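Local coordinates for protein beta-n-acetylhexosaminidase (Streptococcus pneumoniae, PDB 4AZH) that removes terminal beta-linked N-acetylglucosamine from glycans as an exo-acting glycoside hydrolase of family 20, here holding an oxime inhibitor in its active site, at residues 15-20 with 47-52; 226-231 with 247-252; 279-284 with 328-333. One frame throughout, in Å; residues are numbered along the deposited sequence. Where two conformers were deposited one is given.

Contact 1 (15-20 with 47-52). With LOG (N-acetylglucosaminono-1,5-lactone (Z)-oxime), chain E.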
loop_
_atom_site.group_PDB
_atom_site.type_symbol
_atom_site.label_atom_id
_atom_site.label_comp_id
_atom_site.label_asym_id
_atom_site.label_seq_id
_atom_site.Cartn_x
_atom_site.Cartn_y
_atom_site.Cartn_z
ATOM N N SER A 15 0.759 -5.615 -0.950
ATOM C CA SER A 15 0.046 -4.810 0.034
ATOM C C SER A 15 -0.155 -5.569 1.343
ATOM O O SER A 15 -0.588 -6.714 1.324
ATOM C CB SER A 15 -1.319 -4.386 -0.490
ATOM O OG SER A 15 -2.046 -3.722 0.535
ATOM N N ILE A 16 0.118 -4.919 2.470
ATOM C CA ILE A 16 -0.093 -5.539 3.783
ATOM C C ILE A 16 -1.042 -4.728 4.649
ATOM O O ILE A 16 -0.784 -3.566 4.929
ATOM C CB ILE A 16 1.229 -5.710 4.570
ATOM C CG1 ILE A 16 2.295 -6.437 3.726
ATOM C CG2 ILE A 16 0.963 -6.442 5.889
ATOM C CD1 ILE A 16 1.964 -7.910 3.464
ATOM N N ASP A 17 -2.119 -5.371 5.092
ATOM C CA ASP A 17 -3.114 -4.731 5.929
ATOM C C ASP A 17 -2.597 -4.732 7.350
ATOM O O ASP A 17 -2.918 -5.636 8.148
ATOM C CB ASP A 17 -4.466 -5.476 5.800
ATOM C CG ASP A 17 -5.549 -4.936 6.732
ATOM O OD1 ASP A 17 -5.381 -3.856 7.381
ATOM O OD2 ASP A 17 -6.590 -5.637 6.819
ATOM N N ALA A 18 -1.788 -3.736 7.686
ATOM C CA ALA A 18 -1.257 -3.620 9.056
ATOM C C ALA A 18 -2.080 -2.615 9.806
ATOM O O ALA A 18 -1.610 -1.996 10.737
ATOM C CB ALA A 18 0.218 -3.202 9.045
ATOM N N GLY A 19 -3.309 -2.425 9.350
ATOM C CA GLY A 19 -4.254 -1.539 9.986
ATOM C C GLY A 19 -5.179 -2.358 10.863
ATOM O O GLY A 19 -5.395 -2.029 12.030
ATOM N N ARG A 20 -5.752 -3.416 10.311
ATOM C CA ARG A 20 -6.634 -4.235 11.116
ATOM C C ARG A 20 -5.810 -5.020 12.150
ATOM O O ARG A 20 -6.255 -5.210 13.292
ATOM C CB ARG A 20 -7.488 -5.181 10.254
ATOM C CG ARG A 20 -8.505 -4.512 9.332
ATOM C CD ARG A 20 -9.364 -5.560 8.615
ATOM N NE ARG A 20 -10.501 -5.021 7.840
ATOM C CZ ARG A 20 -10.492 -4.844 6.523
ATOM N NH1 ARG A 20 -9.378 -5.091 5.813
ATOM N NH2 ARG A 20 -11.580 -4.392 5.909
ATOM N N LEU A 47 -1.636 1.516 7.309
ATOM C CA LEU A 47 -1.396 1.854 8.714
ATOM C C LEU A 47 -2.667 2.294 9.451
ATOM O O LEU A 47 -2.830 2.061 10.651
ATOM C CB LEU A 47 -0.311 2.950 8.804
ATOM C CG LEU A 47 1.093 2.485 8.351
ATOM C CD1 LEU A 47 2.154 3.577 8.329
ATOM C CD2 LEU A 47 1.538 1.333 9.241
ATOM N N GLY A 48 -3.553 2.976 8.731
ATOM C CA GLY A 48 -4.890 3.270 9.227
ATOM C C GLY A 48 -5.828 2.505 8.305
ATOM O O GLY A 48 -5.978 2.837 7.119
ATOM N N ASN A 49 -6.422 1.454 8.840
ATOM C CA ASN A 49 -7.438 0.685 8.159
ATOM C C ASN A 49 -8.206 -0.068 9.251
ATOM O O ASN A 49 -7.697 -1.080 9.783
ATOM C CB ASN A 49 -6.774 -0.266 7.155
ATOM C CG ASN A 49 -7.772 -0.960 6.255
ATOM O OD1 ASN A 49 -7.779 -2.194 6.158
ATOM N ND2 ASN A 49 -8.610 -0.172 5.559
ATOM N N ASP A 50 -9.405 0.431 9.588
ATOM C CA ASP A 50 -10.130 0.052 10.832
ATOM C C ASP A 50 -9.352 0.466 12.083
ATOM O O ASP A 50 -9.643 1.516 12.652
ATOM C CB ASP A 50 -10.479 -1.452 10.899
ATOM C CG ASP A 50 -11.391 -1.897 9.764
ATOM O OD1 ASP A 50 -11.543 -1.143 8.770
ATOM O OD2 ASP A 50 -11.960 -3.005 9.856
ATOM N N GLY A 51 -8.384 -0.366 12.504
ATOM C CA GLY A 51 -7.393 -0.000 13.535
ATOM C C GLY A 51 -6.397 1.056 13.024
ATOM O O GLY A 51 -6.105 1.135 11.818
ATOM N N LEU A 52 -5.889 1.890 13.935
ATOM C CA LEU A 52 -4.848 2.876 13.590
ATOM C C LEU A 52 -3.580 2.501 14.342
ATOM O O LEU A 52 -3.513 2.635 15.580
ATOM C CB LEU A 52 -5.301 4.306 13.904
ATOM C CG LEU A 52 -4.354 5.461 13.536
ATOM C CD1 LEU A 52 -3.927 5.460 12.070
ATOM C CD2 LEU A 52 -4.955 6.816 13.926
HETATM C C2 LOG E . -11.873 -4.055 1.376
HETATM C C3 LOG E . -10.743 -4.487 2.310
HETATM C C4 LOG E . -10.962 -5.941 2.668
HETATM C C5 LOG E . -10.866 -6.751 1.382
HETATM C C6 LOG E . -10.860 -8.257 1.717
HETATM C C7 LOG E . -10.611 -3.073 -0.525
HETATM C C8 LOG E . -10.113 -1.799 -1.202
HETATM N N2 LOG E . -11.416 -2.899 0.568
HETATM O O1 LOG E . -13.613 -5.661 -1.209
HETATM O O3 LOG E . -10.659 -3.623 3.521
HETATM O O4 LOG E . -9.937 -6.383 3.520
HETATM O O5 LOG E . -11.943 -6.433 0.565
HETATM O O6 LOG E . -12.133 -8.688 2.136
HETATM C C1 LOG E . -12.312 -5.098 0.497
HETATM O O7 LOG E . -10.324 -4.171 -1.006
HETATM N N1 LOG E . -13.184 -4.705 -0.374
HETATM O O HOH W 1 -14.052 -4.078 7.577
#
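Gly-19 and Arg-20 run past the loop 47-52 with their CA atoms nearest those of Asn-49 and Gly-51, at 4.3 Å for Gly-19 with Asn-49. The backbones are close here, with Gly-19 O 3.2 Å from Gly-51 CA. The link between side chains is made by Arg-20, whose NE donates to Asp-50 OD2 at 3.2 Å in a salt bridge. The bond is bent, with an angle of 135° at the hydrogen: OD2 is met from above the carboxylate plane and itself lies tilted from the plane of the guanidinium. A water bridges Arg-20 NH2 to the same OD2. Farther round the guanidinium, NH1 forms a straighter salt bridge to Asp-17 OD2 at 3.0 Å, almost in the guanidinium plane. Segment 15-20 takes in the end of strand 11-17 and runs on into a loop, and 47-52 is the loop after the neighbouring parallel strand 42-46 of the family 20 TIM barrel; these C-terminal ends carry the sugar site. With Asp-17 and Asp-50 each taking a different nitrogen, the arginine's rotation is fixed and its remaining edge faces the inhibitor: NH2 donates to O3 of the ligand at 2.7 Å, while NH1 makes weak bonds to O3 and O4. The chain of Arg-20 is extended from CG to NE, which carries the guanidinium out to the sugar. Asp-17 positions Arg-20 from the second shell. Its OD1 accepts from Gly-19 N in an Asx turn and from Arg-20 N at 3.0 Å, both from the same face of the carboxylate, and OD2 also receives Ala-331 N.

Contact 2 (226-231 with 247-252). With LOG (N-acetylglucosaminono-1,5-lactone (Z)-oxime), chain E.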
loop_
_atom_site.group_PDB
_atom_site.type_symbol
_atom_site.label_atom_id
_atom_site.label_comp_id
_atom_site.label_asym_id
_atom_site.label_seq_id
_atom_site.Cartn_x
_atom_site.Cartn_y
_atom_site.Cartn_z
ATOM N N MET A 226 -2.975 8.609 -3.814
ATOM C CA MET A 226 -3.550 7.348 -4.252
ATOM C C MET A 226 -4.871 7.195 -3.499
ATOM O O MET A 226 -5.009 7.722 -2.383
ATOM C CB MET A 226 -2.594 6.214 -3.932
ATOM C CG MET A 226 -3.020 4.799 -4.327
ATOM S SD MET A 226 -1.653 3.691 -3.880
ATOM C CE MET A 226 -2.359 2.051 -3.912
ATOM N N ALA A 227 -5.822 6.484 -4.113
ATOM C CA ALA A 227 -7.081 6.125 -3.442
ATOM C C ALA A 227 -7.672 4.922 -4.147
ATOM O O ALA A 227 -7.275 4.614 -5.298
ATOM C CB ALA A 227 -8.077 7.285 -3.462
ATOM N N PHE A 228 -8.604 4.225 -3.490
ATOM C CA PHE A 228 -9.236 3.121 -4.175
ATOM C C PHE A 228 -10.315 3.659 -5.080
ATOM O O PHE A 228 -10.729 4.828 -4.962
ATOM C CB PHE A 228 -9.821 2.101 -3.236
ATOM C CG PHE A 228 -8.824 1.482 -2.307
ATOM C CD1 PHE A 228 -7.842 0.612 -2.779
ATOM C CD2 PHE A 228 -8.886 1.735 -0.946
ATOM C CE1 PHE A 228 -6.931 0.005 -1.897
ATOM C CE2 PHE A 228 -7.978 1.129 -0.064
ATOM C CZ PHE A 228 -6.990 0.287 -0.544
ATOM N N ASN A 229 -10.754 2.795 -5.996
ATOM C CA ASN A 229 -11.665 3.198 -7.049
ATOM C C ASN A 229 -13.089 3.472 -6.580
ATOM O O ASN A 229 -13.786 4.285 -7.190
ATOM C CB ASN A 229 -11.661 2.147 -8.186
ATOM C CG ASN A 229 -12.193 0.811 -7.741
ATOM O OD1 ASN A 229 -11.469 -0.028 -7.152
ATOM N ND2 ASN A 229 -13.465 0.589 -8.018
ATOM N N ASP A 230 -13.515 2.795 -5.509
ATOM C CA ASP A 230 -14.943 2.710 -5.157
ATOM C C ASP A 230 -15.691 4.043 -5.280
ATOM O O ASP A 230 -16.693 4.134 -5.979
ATOM C CB ASP A 230 -15.152 2.157 -3.754
ATOM C CG ASP A 230 -14.290 0.969 -3.446
ATOM O OD1 ASP A 230 -13.091 0.931 -3.804
ATOM O OD2 ASP A 230 -14.805 0.043 -2.796
ATOM N N GLY A 231 -15.187 5.080 -4.615
ATOM C CA GLY A 231 -15.886 6.355 -4.547
ATOM C C GLY A 231 -15.930 7.242 -5.795
ATOM O O GLY A 231 -16.744 8.147 -5.843
ATOM N N LEU A 247 -3.919 8.609 -8.250
ATOM C CA LEU A 247 -3.597 7.280 -8.734
ATOM C C LEU A 247 -4.672 6.372 -8.195
ATOM O O LEU A 247 -4.789 6.189 -7.000
ATOM C CB LEU A 247 -2.212 6.806 -8.254
ATOM C CG LEU A 247 -1.793 5.389 -8.654
ATOM C CD1 LEU A 247 -1.691 5.229 -10.161
ATOM C CD2 LEU A 247 -0.457 5.050 -8.043
ATOM N N ILE A 248 -5.457 5.800 -9.093
ATOM C CA ILE A 248 -6.574 4.943 -8.690
ATOM C C ILE A 248 -6.161 3.496 -8.500
ATOM O O ILE A 248 -5.830 2.833 -9.461
ATOM C CB ILE A 248 -7.683 4.995 -9.741
ATOM C CG1 ILE A 248 -8.234 6.423 -9.850
ATOM C CG2 ILE A 248 -8.802 4.053 -9.368
ATOM C CD1 ILE A 248 -8.989 6.874 -8.605
ATOM N N SER A 249 -6.162 3.018 -7.261
ATOM C CA SER A 249 -5.957 1.576 -6.975
ATOM C C SER A 249 -7.283 0.832 -7.233
ATOM O O SER A 249 -8.222 0.918 -6.428
ATOM C CB SER A 249 -5.445 1.365 -5.539
ATOM O OG SER A 249 -5.502 -0.008 -5.124
ATOM N N TYR A 250 -7.349 0.118 -8.368
ATOM C CA TYR A 250 -8.595 -0.488 -8.893
ATOM C C TYR A 250 -8.636 -1.980 -8.594
ATOM O O TYR A 250 -7.770 -2.752 -9.053
ATOM C CB TYR A 250 -8.761 -0.260 -10.418
ATOM C CG TYR A 250 -10.217 -0.395 -10.875
ATOM C CD1 TYR A 250 -10.830 -1.659 -10.990
ATOM C CD2 TYR A 250 -10.992 0.739 -11.175
ATOM C CE1 TYR A 250 -12.170 -1.788 -11.355
ATOM C CE2 TYR A 250 -12.331 0.620 -11.559
ATOM C CZ TYR A 250 -12.911 -0.648 -11.650
ATOM O OH TYR A 250 -14.217 -0.769 -12.025
ATOM N N TRP A 251 -9.656 -2.388 -7.844
ATOM C CA TRP A 251 -9.729 -3.773 -7.399
ATOM C C TRP A 251 -10.944 -4.572 -7.869
ATOM O O TRP A 251 -10.901 -5.819 -7.849
ATOM C CB TRP A 251 -9.554 -3.845 -5.883
ATOM C CG TRP A 251 -10.764 -3.324 -5.182
ATOM C CD1 TRP A 251 -11.054 -2.009 -4.852
ATOM C CD2 TRP A 251 -11.930 -4.106 -4.761
ATOM N NE1 TRP A 251 -12.295 -1.922 -4.266
ATOM C CE2 TRP A 251 -12.870 -3.153 -4.177
ATOM C CE3 TRP A 251 -12.276 -5.463 -4.809
ATOM C CZ2 TRP A 251 -14.103 -3.551 -3.663
ATOM C CZ3 TRP A 251 -13.520 -5.850 -4.282
ATOM C CH2 TRP A 251 -14.409 -4.910 -3.720
ATOM N N SER A 252 -12.010 -3.874 -8.298
ATOM C CA SER A 252 -13.301 -4.485 -8.688
ATOM C C SER A 252 -14.285 -3.434 -9.149
ATOM O O SER A 252 -14.217 -2.268 -8.719
ATOM C CB SER A 252 -13.952 -5.246 -7.512
ATOM O OG SER A 252 -15.332 -5.538 -7.733
HETATM C C2 LOG E . -11.873 -4.055 1.376
HETATM C C3 LOG E . -10.743 -4.487 2.310
HETATM C C4 LOG E . -10.962 -5.941 2.668
HETATM C C5 LOG E . -10.866 -6.751 1.382
HETATM C C6 LOG E . -10.860 -8.257 1.717
HETATM C C7 LOG E . -10.611 -3.073 -0.525
HETATM C C8 LOG E . -10.113 -1.799 -1.202
HETATM N N2 LOG E . -11.416 -2.899 0.568
HETATM O O1 LOG E . -13.613 -5.661 -1.209
HETATM O O3 LOG E . -10.659 -3.623 3.521
HETATM O O4 LOG E . -9.937 -6.383 3.520
HETATM O O5 LOG E . -11.943 -6.433 0.565
HETATM O O6 LOG E . -12.133 -8.688 2.136
HETATM C C1 LOG E . -12.312 -5.098 0.497
HETATM O O7 LOG E . -10.324 -4.171 -1.006
HETATM N N1 LOG E . -13.184 -4.705 -0.374
#
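Asn-229 reaches across to the strand end at 250-252, just past the last rung of a parallel ladder that pairs Met-226 with Leu-247, Ala-227 with Ile-248 and Phe-228 with Ser-249. Ala-227 lies at the centre of this ladder, its N donating to Leu-247 O and its O accepting from Ser-249 N at 2.8 Å. From Asn-229, CB rests on Tyr-250 CD2 at 3.4 Å and on Ile-248 CG2. With chi1 at 65°, CG sits between the backbone N and the carbonyl carbon, which lays the amide over one face of the Tyr-250 ring, offset toward the rim, the two planes only 20° apart. At the tip the two polar atoms part. OD1 accepts from Trp-251 N at 3.1 Å, the donor lying above the carbonyl plane, whereas ND2 donates to Ser-252 O at 3.0 Å. The amide is therefore held at both ends by backbone, and it ties down the loop at Trp-251 and Ser-252. The indole of Trp-251 is held again by Asp-230, whose OD1 takes NE1 at 3.0 Å on the syn side, though tilted out of the carboxylate plane, with the carboxylate oxygen close to the ring plane. Phe-228 receives Ser-249 OG at its ring edge, 3.4 Å from CD1; the hydroxyl's hydrogen bond is with Thr-276 OG1. One Phe-228 face receives the acetamido methyl C8 of the inhibitor, 3.5 Å above the ring centre, and a face of Trp-251 turns to the ligand's acetamido oxygen O7 and oxime. Such aromatic walls, raised from the C-terminal ends of adjacent barrel strands, are characteristic of the N-acetyl pocket of family 20 hexosaminidases.

Contact 3 (279-284 with 328-333). With LOG (N-acetylglucosaminono-1,5-lactone (Z)-oxime), chain E.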
loop_
_atom_site.group_PDB
_atom_site.type_symbol
_atom_site.label_atom_id
_atom_site.label_comp_id
_atom_site.label_asym_id
_atom_site.label_seq_id
_atom_site.Cartn_x
_atom_site.Cartn_y
_atom_site.Cartn_z
ATOM N N ASP A 279 -8.917 -10.439 -7.744
ATOM C CA ASP A 279 -8.578 -11.860 -7.950
ATOM C C ASP A 279 -7.387 -12.310 -7.102
ATOM O O ASP A 279 -7.291 -13.468 -6.745
ATOM C CB ASP A 279 -8.257 -12.153 -9.420
ATOM C CG ASP A 279 -9.458 -12.051 -10.338
ATOM O OD1 ASP A 279 -10.624 -11.939 -9.882
ATOM O OD2 ASP A 279 -9.193 -12.080 -11.552
ATOM N N TRP A 280 -6.494 -11.384 -6.796
ATOM C CA TRP A 280 -5.268 -11.696 -6.138
ATOM C C TRP A 280 -5.350 -11.561 -4.643
ATOM O O TRP A 280 -4.335 -11.721 -3.985
ATOM C CB TRP A 280 -4.162 -10.787 -6.667
ATOM C CG TRP A 280 -3.913 -10.926 -8.145
ATOM C CD1 TRP A 280 -3.908 -12.090 -8.904
ATOM C CD2 TRP A 280 -3.623 -9.848 -9.112
ATOM N NE1 TRP A 280 -3.634 -11.819 -10.226
ATOM C CE2 TRP A 280 -3.464 -10.495 -10.415
ATOM C CE3 TRP A 280 -3.475 -8.465 -9.024
ATOM C CZ2 TRP A 280 -3.180 -9.771 -11.560
ATOM C CZ3 TRP A 280 -3.191 -7.753 -10.192
ATOM C CH2 TRP A 280 -3.049 -8.393 -11.426
ATOM N N TYR A 281 -6.529 -11.251 -4.092
ATOM C CA TYR A 281 -6.687 -10.987 -2.653
ATOM C C TYR A 281 -6.514 -12.291 -1.823
ATOM O O TYR A 281 -7.068 -13.343 -2.159
ATOM C CB TYR A 281 -8.089 -10.455 -2.387
ATOM C CG TYR A 281 -8.302 -8.979 -2.576
ATOM C CD1 TYR A 281 -7.331 -8.173 -3.186
ATOM C CD2 TYR A 281 -9.499 -8.392 -2.189
ATOM C CE1 TYR A 281 -7.533 -6.811 -3.373
ATOM C CE2 TYR A 281 -9.710 -7.032 -2.353
ATOM C CZ TYR A 281 -8.724 -6.234 -2.945
ATOM O OH TYR A 281 -8.916 -4.869 -3.107
ATOM N N TYR A 282 -5.736 -12.224 -0.757
ATOM C CA TYR A 282 -5.793 -13.255 0.254
ATOM C C TYR A 282 -6.136 -12.617 1.604
ATOM O O TYR A 282 -5.535 -11.621 2.020
ATOM C CB TYR A 282 -4.491 -14.034 0.316
ATOM C CG TYR A 282 -4.408 -14.973 1.497
ATOM C CD1 TYR A 282 -5.422 -15.918 1.741
ATOM C CD2 TYR A 282 -3.319 -14.936 2.372
ATOM C CE1 TYR A 282 -5.346 -16.784 2.828
ATOM C CE2 TYR A 282 -3.237 -15.805 3.458
ATOM C CZ TYR A 282 -4.244 -16.725 3.678
ATOM O OH TYR A 282 -4.179 -17.599 4.749
ATOM N N ILE A 283 -7.154 -13.172 2.252
ATOM C CA ILE A 283 -7.568 -12.750 3.571
ATOM C C ILE A 283 -7.000 -13.801 4.547
ATOM O O ILE A 283 -7.273 -14.985 4.405
ATOM C CB ILE A 283 -9.093 -12.710 3.626
ATOM C CG1 ILE A 283 -9.618 -11.603 2.690
ATOM C CG2 ILE A 283 -9.569 -12.528 5.040
ATOM C CD1 ILE A 283 -11.072 -11.798 2.304
ATOM N N LEU A 284 -6.188 -13.358 5.499
ATOM C CA LEU A 284 -5.503 -14.247 6.434
ATOM C C LEU A 284 -6.508 -15.219 7.038
ATOM O O LEU A 284 -7.535 -14.807 7.602
ATOM C CB LEU A 284 -4.791 -13.447 7.550
ATOM C CG LEU A 284 -3.668 -12.451 7.222
ATOM C CD1 LEU A 284 -3.105 -11.819 8.503
ATOM C CD2 LEU A 284 -2.536 -13.073 6.400
ATOM N N SER A 328 -2.680 -8.148 -2.833
ATOM C CA SER A 328 -3.096 -7.636 -1.518
ATOM C C SER A 328 -3.387 -8.699 -0.470
ATOM O O SER A 328 -4.135 -9.663 -0.726
ATOM C CB SER A 328 -4.289 -6.693 -1.670
ATOM O OG SER A 328 -4.032 -5.739 -2.706
ATOM N N ILE A 329 -2.784 -8.524 0.708
ATOM C CA ILE A 329 -3.050 -9.392 1.850
ATOM C C ILE A 329 -3.883 -8.618 2.857
ATOM O O ILE A 329 -3.493 -7.537 3.291
ATOM C CB ILE A 329 -1.755 -9.873 2.561
ATOM C CG1 ILE A 329 -0.720 -10.385 1.543
ATOM C CG2 ILE A 329 -2.109 -10.907 3.621
ATOM C CD1 ILE A 329 -1.200 -11.516 0.645
ATOM N N TRP A 330 -5.034 -9.167 3.213
ATOM C CA TRP A 330 -5.951 -8.473 4.083
ATOM C C TRP A 330 -6.145 -9.253 5.345
ATOM O O TRP A 330 -5.944 -10.463 5.362
ATOM C CB TRP A 330 -7.280 -8.309 3.395
ATOM C CG TRP A 330 -7.205 -7.493 2.135
ATOM C CD1 TRP A 330 -7.203 -7.958 0.815
ATOM C CD2 TRP A 330 -7.149 -6.023 2.025
ATOM N NE1 TRP A 330 -7.150 -6.906 -0.067
ATOM C CE2 TRP A 330 -7.107 -5.722 0.595
ATOM C CE3 TRP A 330 -7.104 -4.978 2.933
ATOM C CZ2 TRP A 330 -7.031 -4.427 0.124
ATOM C CZ3 TRP A 330 -7.038 -3.677 2.447
ATOM C CH2 TRP A 330 -6.994 -3.407 1.068
ATOM N N ALA A 331 -6.587 -8.571 6.396
ATOM C CA ALA A 331 -6.743 -9.191 7.708
ATOM C C ALA A 331 -8.139 -8.975 8.304
ATOM O O ALA A 331 -8.282 -8.529 9.446
ATOM C CB ALA A 331 -5.653 -8.682 8.637
ATOM N N ASP A 332 -9.163 -9.305 7.510
ATOM C CA ASP A 332 -10.592 -9.010 7.848
ATOM C C ASP A 332 -10.971 -9.578 9.212
ATOM O O ASP A 332 -11.776 -8.991 9.944
ATOM C CB ASP A 332 -11.540 -9.558 6.787
ATOM C CG ASP A 332 -11.353 -8.882 5.432
ATOM O OD1 ASP A 332 -10.220 -8.452 5.122
ATOM O OD2 ASP A 332 -12.358 -8.771 4.680
ATOM N N ARG A 333 -10.372 -10.722 9.528
ATOM C CA ARG A 333 -10.480 -11.329 10.839
ATOM C C ARG A 333 -9.080 -11.231 11.401
ATOM O O ARG A 333 -8.279 -12.134 11.177
ATOM C CB ARG A 333 -10.879 -12.804 10.679
ATOM C CG ARG A 333 -12.279 -13.022 10.116
ATOM C CD ARG A 333 -12.552 -14.488 9.797
ATOM N NE ARG A 333 -12.481 -14.765 8.366
ATOM C CZ ARG A 333 -11.440 -15.306 7.739
ATOM N NH1 ARG A 333 -10.340 -15.658 8.393
ATOM N NH2 ARG A 333 -11.512 -15.508 6.439
HETATM C C2 LOG E . -11.873 -4.055 1.376
HETATM C C3 LOG E . -10.743 -4.487 2.310
HETATM C C4 LOG E . -10.962 -5.941 2.668
HETATM C C5 LOG E . -10.866 -6.751 1.382
HETATM C C6 LOG E . -10.860 -8.257 1.717
HETATM C C7 LOG E . -10.611 -3.073 -0.525
HETATM C C8 LOG E . -10.113 -1.799 -1.202
HETATM N N2 LOG E . -11.416 -2.899 0.568
HETATM O O1 LOG E . -13.613 -5.661 -1.209
HETATM O O3 LOG E . -10.659 -3.623 3.521
HETATM O O4 LOG E . -9.937 -6.383 3.520
HETATM O O5 LOG E . -11.943 -6.433 0.565
HETATM O O6 LOG E . -12.133 -8.688 2.136
HETATM C C1 LOG E . -12.312 -5.098 0.497
HETATM O O7 LOG E . -10.324 -4.171 -1.006
HETATM N N1 LOG E . -13.184 -4.705 -0.374
HETATM O O HOH W 2 -8.177 -12.258 8.383
#
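Tyr-281 offers a ring face to Trp-330 in an edge-to-face (T-shaped) pair, with the indole NE1 3.1 Å above the phenol plane and over its centre. The planes meet at 66°, and the phenol lies at the five-membered edge of the indole. One face of Trp-330 carries the inhibitor's sugar ring: ligand C5 sits 3.7 Å above it, offset toward the rim, and ligand C3 lies over the same side. Across the pair, Tyr-281 OH donates to the acetamido oxygen O7 of the ligand at 2.6 Å, so the residue at the indole edge also binds the ligand. Beneath these rings the strands 282-283 and 322-330 run parallel, joined through helix 295-304 as a beta-alpha-beta unit of the barrel. Their ladder has three nearly straight bonds, Tyr-282 N to Ser-328 O, Trp-330 N to Tyr-282 O at 2.8 Å, and Leu-284 N to Trp-330 O. On the face with Trp-330, Ile-283 brings CG1 to Trp-330 CB and CD1 to within 3.3 Å of ligand O6. Toward helix 340-352, Leu-284 CD2 packs on Ile-329 CG2 at 3.5 Å, while Leu-284 CD1 meets Ala-331 CB. Past the strand, Asp-332 accepts from two sugar hydroxyls, O4 at OD1 and O6 at OD2, each 2.6 Å away; this two-pronged hold fixes the carboxylate and is consistent with recognition of the non-reducing end of the sugar. At the far end of the contact a water joins the two backbones, donating to Leu-284 O and accepting from Arg-333 N.

From the N terminus, contact 1 closes first, bringing the end of strand 11-17 to the loop after strand 42-46 across a helical connection. Contact 2 follows, with 15 residues between its segments and no helix or strand among them, pairing strands 224-228 and 247-250, and contact 3 comes last, spanning 43 residues to the strand 322-330. The three are in series; none nests in or crosses another. Strand 322-330 lies beside strand 11-17, so contacts 1 and 3 meet directly, through Ser-15 O with Ile-329 N, and the barrel closes there. Contact 2 touches contact 3 by Trp-251 against Tyr-281, but not contact 1. All three surround the same inhibitor.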